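Local coordinates for Rab GDP-dissociation inhibitor (Saccharomyces cerevisiae, PDB 2BCG), which inhibits the dissociation of GDP from Rab GTPases such as SEC4 and extracts GDP-bound YPT7 from vacuolar membranes, at residues K192-G196 / H197-L201. Residues are numbered along the deposited sequence; the frame is centred on the assembly and turned at random.
Sequences KEFIG and HAMAL. With GER (geran-8-yl geran), chain C.
Phe-194 overhangs Ala-198 and flanks Met-199 on the last turns of helix 189-199, where the winding widens into a pi-type turn beside the geranylgeranyl pocket. With CG anti to the backbone N (chi1 175°), the ring is set over the Ala-198 methyl, with CZ and CE2 against the lipid; the methyl fills the hollow beneath one face as a CH-pi contact, its CB 4.1 Å from the ring centroid, and a small residue suits this place. Met-199 SD lies obliquely beside the ring, 3.8 Å from Phe-194 CE2, a Met-aromatic contact, while the bend of its flexible thioether at chi3 (75°) turns CE toward C14 of the lipid. An alanine in place of Phe-194 would probably leave the Ala-198 methyl and the lipid's C19 end without their shared aromatic wall. On another side of the helix, the His-197 ring lies with its edge toward Glu-193 O, and its two nitrogens hydrogen-bond to Asp-344 and Asp-205. Gly-196 O lies 3.3 Å from Ala-200 CB, and Ala-200 faces Ile-219 of helix 212-229. The wider turn shows in Ile-195 O, which accepts from Met-199 N and, at 2.8 Å and nearly straight (167°), from Ala-200 N.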
loop_
_atom_site.group_PDB
_atom_site.type_symbol
_atom_site.label_atom_id
_atom_site.label_comp_id
_atom_site.label_asym_id
_atom_site.label_seq_id
_atom_site.Cartn_x
_atom_site.Cartn_y
_atom_site.Cartn_z
ATOM N N LYS A 192 4.129 21.406 -26.566
ATOM C CA LYS A 192 4.102 21.909 -25.199
ATOM C C LYS A 192 3.082 21.111 -24.385
ATOM O O LYS A 192 3.416 20.682 -23.280
ATOM C CB LYS A 192 3.794 23.401 -25.147
ATOM C CG LYS A 192 4.806 24.312 -25.830
ATOM C CD LYS A 192 4.342 25.743 -25.575
ATOM C CE LYS A 192 4.892 26.721 -26.580
ATOM N NZ LYS A 192 4.460 28.107 -26.211
ATOM N N GLU A 193 1.871 20.910 -24.927
ATOM C CA GLU A 193 0.785 20.178 -24.218
ATOM C C GLU A 193 1.221 18.756 -23.911
ATOM O O GLU A 193 1.031 18.262 -22.791
ATOM C CB GLU A 193 -0.536 20.168 -25.019
ATOM C CG GLU A 193 -1.444 18.917 -24.735
ATOM C CD GLU A 193 -2.806 18.961 -25.424
ATOM O OE1 GLU A 193 -3.124 18.064 -26.261
ATOM O OE2 GLU A 193 -3.562 19.887 -25.111
ATOM N N PHE A 194 1.829 18.108 -24.894
ATOM C CA PHE A 194 2.324 16.745 -24.715
ATOM C C PHE A 194 3.383 16.652 -23.610
ATOM O O PHE A 194 3.303 15.799 -22.713
ATOM C CB PHE A 194 2.883 16.162 -26.012
ATOM C CG PHE A 194 3.495 14.817 -25.817
ATOM C CD1 PHE A 194 2.697 13.657 -25.782
ATOM C CD2 PHE A 194 4.871 14.696 -25.587
ATOM C CE1 PHE A 194 3.285 12.401 -25.551
ATOM C CE2 PHE A 194 5.462 13.453 -25.349
ATOM C CZ PHE A 194 4.667 12.299 -25.339
ATOM N N ILE A 195 4.402 17.511 -23.664
ATOM C CA ILE A 195 5.439 17.468 -22.647
ATOM C C ILE A 195 4.858 17.804 -21.281
ATOM O O ILE A 195 5.097 17.063 -20.308
ATOM C CB ILE A 195 6.589 18.452 -22.952
ATOM C CG1 ILE A 195 7.304 17.990 -24.216
ATOM C CG2 ILE A 195 7.583 18.534 -21.744
ATOM C CD1 ILE A 195 8.202 19.094 -24.830
ATOM N N GLY A 196 4.097 18.888 -21.207
ATOM C CA GLY A 196 3.532 19.354 -19.939
ATOM C C GLY A 196 2.581 18.349 -19.291
ATOM O O GLY A 196 2.659 18.136 -18.071
ATOM N N HIS A 197 1.706 17.744 -20.101
ATOM C CA HIS A 197 0.597 16.903 -19.572
ATOM C C HIS A 197 0.922 15.431 -19.566
ATOM O O HIS A 197 0.523 14.731 -18.624
ATOM C CB HIS A 197 -0.702 17.135 -20.327
ATOM C CG HIS A 197 -1.233 18.516 -20.162
ATOM N ND1 HIS A 197 -2.345 18.799 -19.399
ATOM C CD2 HIS A 197 -0.764 19.708 -20.611
ATOM C CE1 HIS A 197 -2.554 20.103 -19.403
ATOM N NE2 HIS A 197 -1.604 20.677 -20.125
ATOM N N ALA A 198 1.635 14.943 -20.585
ATOM C CA ALA A 198 1.973 13.518 -20.637
ATOM C C ALA A 198 3.298 13.172 -19.981
ATOM O O ALA A 198 3.494 12.011 -19.621
ATOM C CB ALA A 198 1.962 12.991 -22.068
ATOM N N MET A 199 4.212 14.146 -19.826
ATOM C CA MET A 199 5.519 13.864 -19.227
ATOM C C MET A 199 5.690 14.516 -17.863
ATOM O O MET A 199 6.019 13.814 -16.872
ATOM C CB MET A 199 6.677 14.263 -20.165
ATOM C CG MET A 199 6.669 13.485 -21.470
ATOM S SD MET A 199 8.064 13.899 -22.564
ATOM C CE MET A 199 9.369 13.016 -21.685
ATOM N N ALA A 200 5.444 15.827 -17.802
ATOM C CA ALA A 200 5.528 16.524 -16.525
ATOM C C ALA A 200 4.282 16.207 -15.677
ATOM O O ALA A 200 4.302 16.352 -14.438
ATOM C CB ALA A 200 5.718 18.024 -16.726
ATOM N N LEU A 201 3.223 15.738 -16.346
ATOM C CA LEU A 201 1.956 15.364 -15.705
ATOM C C LEU A 201 1.316 16.489 -14.906
ATOM O O LEU A 201 0.725 16.253 -13.835
ATOM C CB LEU A 201 2.128 14.103 -14.853
ATOM C CG LEU A 201 2.514 12.851 -15.637
ATOM C CD1 LEU A 201 3.206 11.776 -14.794
ATOM C CD2 LEU A 201 1.299 12.310 -16.424
HETATM C C1 GER C . 18.932 6.507 -20.642
HETATM C C2 GER C . 17.909 5.822 -21.570
HETATM C C3 GER C . 17.454 6.398 -22.765
HETATM C C4 GER C . 17.976 7.771 -23.229
HETATM C C5 GER C . 16.423 5.657 -23.650
HETATM C C6 GER C . 15.013 5.605 -23.026
HETATM C C7 GER C . 14.205 6.689 -23.404
HETATM C C8 GER C . 13.439 7.505 -22.555
HETATM C C9 GER C . 13.474 7.256 -21.043
HETATM C C10 GER C . 12.601 8.685 -23.106
HETATM C C11 GER C . 11.111 8.422 -23.420
HETATM C C12 GER C . 10.706 9.360 -24.382
HETATM C C13 GER C . 9.517 10.077 -24.590
HETATM C C14 GER C . 8.296 9.919 -23.669
HETATM C C15 GER C . 9.460 11.052 -25.782
HETATM C C16 GER C . 8.103 11.105 -26.498
HETATM C C17 GER C . 8.251 11.068 -27.887
HETATM C C18 GER C . 7.301 11.266 -28.900
HETATM C C19 GER C . 5.825 11.584 -28.626
HETATM C C20 GER C . 7.746 11.161 -30.351
#